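Local coordinates for putative NADH-depentdent flavin oxidoreductase (Cupriavidus metallidurans, PDB 5OCS), which probably uses bound FMN and NAD(P)H to reduce activated alkenes, as an ene-reductase of the Old Yellow Enzyme family, at residues P2-P7 and A311-N316; L295-V300 and E317-S322. One frame throughout, in Å; residues are numbered along the deposited sequence.

Contact 1 of 2, residues P2-P7 and A311-N316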
loop_
_atom_site.group_PDB
_atom_site.type_symbol
_atom_site.label_atom_id
_atom_site.label_comp_id
_atom_site.label_asym_id
_atom_site.label_seq_id
_atom_site.Cartn_x
_atom_site.Cartn_y
_atom_site.Cartn_z
ATOM N N PRO D 2 -27.028 -0.111 15.081
ATOM C CA PRO D 2 -25.932 0.253 14.183
ATOM C C PRO D 2 -24.801 -0.794 14.116
ATOM O O PRO D 2 -24.526 -1.508 15.093
ATOM C CB PRO D 2 -25.430 1.597 14.766
ATOM C CG PRO D 2 -25.998 1.702 16.132
ATOM C CD PRO D 2 -26.791 0.459 16.419
ATOM N N HIS D 3 -24.171 -0.893 12.947
ATOM C CA HIS D 3 -23.013 -1.790 12.731
ATOM C C HIS D 3 -21.848 -1.049 12.106
ATOM O O HIS D 3 -22.055 -0.033 11.441
ATOM C CB HIS D 3 -23.400 -2.934 11.819
ATOM C CG HIS D 3 -24.468 -3.774 12.405
ATOM N ND1 HIS D 3 -24.216 -4.658 13.428
ATOM C CD2 HIS D 3 -25.802 -3.787 12.207
ATOM C CE1 HIS D 3 -25.350 -5.225 13.795
ATOM N NE2 HIS D 3 -26.327 -4.709 13.072
ATOM N N LEU D 4 -20.646 -1.602 12.290
ATOM C CA LEU D 4 -19.422 -1.014 11.720
ATOM C C LEU D 4 -19.507 -0.736 10.211
ATOM O O LEU D 4 -19.051 0.316 9.714
ATOM C CB LEU D 4 -18.254 -1.930 12.012
ATOM C CG LEU D 4 -16.871 -1.359 11.681
ATOM C CD1 LEU D 4 -16.541 -0.188 12.578
ATOM C CD2 LEU D 4 -15.864 -2.462 11.811
ATOM N N PHE D 5 -20.098 -1.701 9.493
ATOM C CA PHE D 5 -20.237 -1.599 8.059
ATOM C C PHE D 5 -21.539 -0.985 7.558
ATOM O O PHE D 5 -21.782 -1.022 6.383
ATOM C CB PHE D 5 -19.896 -2.938 7.377
ATOM C CG PHE D 5 -18.446 -3.219 7.375
ATOM C CD1 PHE D 5 -17.649 -2.639 6.384
ATOM C CD2 PHE D 5 -17.824 -3.937 8.403
ATOM C CE1 PHE D 5 -16.291 -2.821 6.383
ATOM C CE2 PHE D 5 -16.444 -4.140 8.390
ATOM C CZ PHE D 5 -15.682 -3.559 7.383
ATOM N N ASP D 6 -22.292 -0.284 8.405
ATOM C CA ASP D 6 -23.364 0.559 7.930
ATOM C C ASP D 6 -22.807 1.786 7.253
ATOM O O ASP D 6 -21.844 2.389 7.759
ATOM C CB ASP D 6 -24.209 1.103 9.060
ATOM C CG ASP D 6 -25.006 0.059 9.769
ATOM O OD1 ASP D 6 -25.158 -1.063 9.276
ATOM O OD2 ASP D 6 -25.486 0.411 10.855
ATOM N N PRO D 7 -23.426 2.201 6.136
ATOM C CA PRO D 7 -23.141 3.530 5.607
ATOM C C PRO D 7 -23.429 4.592 6.622
ATOM O O PRO D 7 -24.235 4.404 7.536
ATOM C CB PRO D 7 -24.112 3.660 4.425
ATOM C CG PRO D 7 -24.350 2.281 4.004
ATOM C CD PRO D 7 -24.330 1.449 5.257
ATOM N N ALA D 311 -18.231 -3.627 18.356
ATOM C CA ALA D 311 -18.854 -3.447 19.661
ATOM C C ALA D 311 -18.968 -1.970 20.019
ATOM O O ALA D 311 -20.016 -1.528 20.560
ATOM C CB ALA D 311 -18.100 -4.189 20.757
ATOM N N ILE D 312 -17.912 -1.201 19.748
ATOM C CA ILE D 312 -17.985 0.253 19.943
ATOM C C ILE D 312 -19.205 0.807 19.205
ATOM O O ILE D 312 -19.924 1.632 19.735
ATOM C CB ILE D 312 -16.665 0.966 19.545
ATOM C CG1 ILE D 312 -15.592 0.680 20.613
ATOM C CG2 ILE D 312 -16.876 2.466 19.314
ATOM C CD1 ILE D 312 -14.183 1.036 20.165
ATOM N N ILE D 313 -19.433 0.404 17.957
ATOM C CA ILE D 313 -20.559 0.976 17.239
ATOM C C ILE D 313 -21.882 0.418 17.767
ATOM O O ILE D 313 -22.848 1.173 17.982
ATOM C CB ILE D 313 -20.448 0.709 15.736
ATOM C CG1 ILE D 313 -19.147 1.337 15.158
ATOM C CG2 ILE D 313 -21.673 1.190 15.007
ATOM C CD1 ILE D 313 -18.998 2.834 15.306
ATOM N N ALA D 314 -21.929 -0.903 17.931
ATOM C CA ALA D 314 -23.190 -1.590 18.276
ATOM C C ALA D 314 -23.646 -1.230 19.683
ATOM O O ALA D 314 -24.847 -1.149 19.937
ATOM C CB ALA D 314 -23.046 -3.093 18.119
ATOM N N ASN D 315 -22.681 -0.934 20.568
ATOM C CA ASN D 315 -22.969 -0.474 21.923
ATOM C C ASN D 315 -23.179 1.052 22.034
ATOM O O ASN D 315 -23.202 1.605 23.144
ATOM C CB ASN D 315 -21.850 -0.976 22.867
ATOM C CG ASN D 315 -22.267 -1.002 24.339
ATOM O OD1 ASN D 315 -23.449 -1.270 24.673
ATOM N ND2 ASN D 315 -21.298 -0.722 25.244
ATOM N N ASN D 316 -23.342 1.739 20.900
ATOM C CA ASN D 316 -23.652 3.148 20.856
ATOM C C ASN D 316 -22.613 4.042 21.557
ATOM O O ASN D 316 -22.966 5.071 22.153
ATOM C CB ASN D 316 -25.071 3.384 21.410
ATOM C CG ASN D 316 -26.143 2.807 20.499
ATOM O OD1 ASN D 316 -26.340 3.298 19.412
ATOM N ND2 ASN D 316 -26.819 1.755 20.942
#
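Ile313 O accepts the backbone N-H of Asn316 (Asn316 N to Ile313 O 3.0 Å) and also meets the ring of Pro2, whose CG lies 3.7 Å from Ile313 O. That backbone bond is part of a Schellman motif, completed by Glu317 N to Ile312 O: Asn316, with positive phi, is the C-prime residue, and the motif ends the helix just where the N-terminal segment passes. The Asn316 side chain crosses the proline at about a right angle and sets OD1 against Pro2 CG (3.7 Å). Pro2 O, on the same residue, meets the helix backbone through a CA-H...O contact with Ala314 CA (3.5 Å, 139° at the hydrogen).

The apolar part rests on Ile313, which divides its branches. CG2, anti to its own N, packs on Pro2 CB at 3.8 Å and on the carbonyl carbon of His3; CG1 stays beside N (chi1 -60°) and meets Leu4 CD1 at 4.0 Å, the two side chains crossing squarely.

Residues 3-6 form a type I beta turn. Asp6 OD2 takes the backbone N-H of His3 (His3 N to Asp6 OD2 2.8 Å, 165°) from above the carboxylate plane. Glu310, on the same helix, bonds through its two oxygens to His3 ND1 and Leu4 N.

Between the two segments themselves the chemistry is thus van der Waals contact plus one weak CA-H...O interaction; the strong polar bonds shape the turn and the helix end, while Glu310 supplies a polar tie between them.

Contact 2 of 2, residues L295-V300 and E317-S322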
loop_
_atom_site.group_PDB
_atom_site.type_symbol
_atom_site.label_atom_id
_atom_site.label_comp_id
_atom_site.label_asym_id
_atom_site.label_seq_id
_atom_site.Cartn_x
_atom_site.Cartn_y
_atom_site.Cartn_z
ATOM N N LEU D 295 -23.987 15.281 18.568
ATOM C CA LEU D 295 -23.264 15.447 17.295
ATOM C C LEU D 295 -22.835 14.054 16.819
ATOM O O LEU D 295 -22.612 13.153 17.636
ATOM C CB LEU D 295 -21.984 16.306 17.473
ATOM C CG LEU D 295 -21.925 17.826 17.345
ATOM C CD1 LEU D 295 -20.602 18.433 17.804
ATOM C CD2 LEU D 295 -22.250 18.265 15.933
ATOM N N PRO D 296 -22.630 13.864 15.504
ATOM C CA PRO D 296 -21.894 12.683 15.044
ATOM C C PRO D 296 -20.536 12.612 15.775
ATOM O O PRO D 296 -19.809 13.611 15.786
ATOM C CB PRO D 296 -21.704 12.973 13.551
ATOM C CG PRO D 296 -22.924 13.734 13.197
ATOM C CD PRO D 296 -23.202 14.616 14.372
ATOM N N THR D 297 -20.263 11.498 16.427
ATOM C CA THR D 297 -19.161 11.407 17.354
ATOM C C THR D 297 -18.203 10.389 16.808
ATOM O O THR D 297 -18.512 9.201 16.714
ATOM C CB THR D 297 -19.652 11.009 18.748
ATOM O OG1 THR D 297 -20.584 12.005 19.180
ATOM C CG2 THR D 297 -18.518 10.902 19.712
ATOM N N MET D 298 -17.027 10.852 16.428
ATOM C CA MET D 298 -15.965 9.949 16.025
ATOM C C MET D 298 -15.100 9.673 17.240
ATOM O O MET D 298 -14.770 10.588 17.929
ATOM C CB MET D 298 -15.057 10.564 14.951
ATOM C CG MET D 298 -15.727 11.259 13.805
ATOM S SD MET D 298 -14.422 11.696 12.568
ATOM C CE MET D 298 -15.387 12.672 11.417
ATOM N N ALA D 299 -14.760 8.431 17.504
ATOM C CA ALA D 299 -13.944 8.081 18.629
ATOM C C ALA D 299 -12.649 7.451 18.154
ATOM O O ALA D 299 -12.660 6.548 17.308
ATOM C CB ALA D 299 -14.668 7.100 19.506
ATOM N N VAL D 300 -11.541 7.924 18.723
ATOM C CA VAL D 300 -10.256 7.228 18.573
ATOM C C VAL D 300 -10.408 5.877 19.207
ATOM O O VAL D 300 -10.809 5.773 20.403
ATOM C CB VAL D 300 -9.129 7.964 19.273
ATOM C CG1 VAL D 300 -7.854 7.114 19.248
ATOM C CG2 VAL D 300 -8.870 9.293 18.589
ATOM N N GLU D 317 -21.344 3.617 21.517
ATOM C CA GLU D 317 -20.253 4.385 22.119
ATOM C C GLU D 317 -19.770 5.480 21.170
ATOM O O GLU D 317 -19.257 6.475 21.634
ATOM C CB GLU D 317 -19.090 3.495 22.556
ATOM C CG GLU D 317 -19.420 2.552 23.704
ATOM C CD GLU D 317 -18.348 1.527 24.023
ATOM O OE1 GLU D 317 -17.144 1.839 23.963
ATOM O OE2 GLU D 317 -18.707 0.386 24.374
ATOM N N ALA D 318 -19.913 5.278 19.854
ATOM C CA ALA D 318 -19.468 6.240 18.849
ATOM C C ALA D 318 -20.208 5.957 17.547
ATOM O O ALA D 318 -20.729 4.855 17.366
ATOM C CB ALA D 318 -17.947 6.161 18.638
ATOM N N ASP D 319 -20.254 6.944 16.667
ATOM C CA ASP D 319 -20.820 6.788 15.327
ATOM C C ASP D 319 -19.789 6.424 14.272
ATOM O O ASP D 319 -20.120 5.756 13.283
ATOM C CB ASP D 319 -21.501 8.081 14.937
ATOM C CG ASP D 319 -22.495 8.520 15.972
ATOM O OD1 ASP D 319 -23.417 7.713 16.178
ATOM O OD2 ASP D 319 -22.335 9.588 16.583
ATOM N N ILE D 320 -18.558 6.870 14.488
ATOM C CA ILE D 320 -17.439 6.590 13.594
ATOM C C ILE D 320 -16.270 6.222 14.493
ATOM O O ILE D 320 -16.113 6.805 15.591
ATOM C CB ILE D 320 -17.110 7.831 12.758
ATOM C CG1 ILE D 320 -18.257 8.125 11.773
ATOM C CG2 ILE D 320 -15.782 7.638 12.026
ATOM C CD1 ILE D 320 -18.138 9.469 11.119
ATOM N N ILE D 321 -15.472 5.237 14.078
ATOM C CA ILE D 321 -14.313 4.847 14.843
ATOM C C ILE D 321 -13.116 5.183 13.999
ATOM O O ILE D 321 -13.027 4.723 12.843
ATOM C CB ILE D 321 -14.289 3.371 15.305
ATOM C CG1 ILE D 321 -12.954 3.023 16.034
ATOM C CG2 ILE D 321 -14.555 2.383 14.162
ATOM C CD1 ILE D 321 -12.968 1.671 16.701
ATOM N N SER D 322 -12.186 5.942 14.563
ATOM C CA SER D 322 -10.912 6.165 13.888
ATOM C C SER D 322 -9.852 5.167 14.330
ATOM O O SER D 322 -9.725 4.859 15.512
ATOM C CB SER D 322 -10.432 7.622 14.031
ATOM O OG SER D 322 -9.992 7.958 15.345
HETATM O O HOH W 1 -24.313 10.883 17.490
#
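Met298 and Ile320 lie side by side on neighbouring parallel strands, pointing the same way. With CG beside its backbone N (chi1 -46°), Met298 sets CG against Ile320 CB (3.8 Å), CG2 and CD1. Val300 and Ser322 continue the same face: Ser322 OG lies 3.7 Å from Val300 CG2 and hydrogen-bonds to His263 of strand 262-265, spanning the strand between. Ala299 and Ile321 turn to the other face, toward helix 306-314, where the methyls of Ala299 CB and Ala318 CB meet at 3.5 Å.

At the start of the pair, Asp319 crosses Thr297 at a slant. With CG beside its own N (chi1 -53°), the carboxylate reaches back to the partner backbone, and OD2 accepts Thr297 N through its anti lone pair (2.8 Å, 154°). A water bridges Leu295 O and, at a rather short distance, Asp319 OD2; OD1 forms a salt bridge with Lys290. Thr297 O is gripped twice, by Asp319 N at 2.9 Å and Ile320 N at 3.2 Å; the ladder then runs from Ala299 N to Ile320 O (2.9 Å) and Ser322 N to Ala299 O (2.9 Å).

These are the last two strands of the TIM barrel, and Val300 comes close to the FMN-binding residues Arg231 and Leu302. The buried carboxylate of Asp319 is matched by an amide and a lysine, which should favour its charged form and extends the polar pairing past the regular ladder.

Overall arrangement
Starting at the N terminus, residues 2-7 come just before strand 8-10, and contact 1 brings them to the end of helix 306-314, closing a loop of roughly 300 residues that takes in most of the barrel. Contact 2 closes a far shorter one: strand 297-300, helix 306-314 and strand 320-323 make a beta-alpha-beta unit. The two cross along the chain, since 311-316 falls between the strands of contact 2 and runs straight into 317-322. Their centres are 10 Å apart, and Leu4 and Ile312 both pack on Ile321. Contact 1 fastens the chain's beginning to the helix of the barrel's final unit, and contact 2 pairs the strands of that unit.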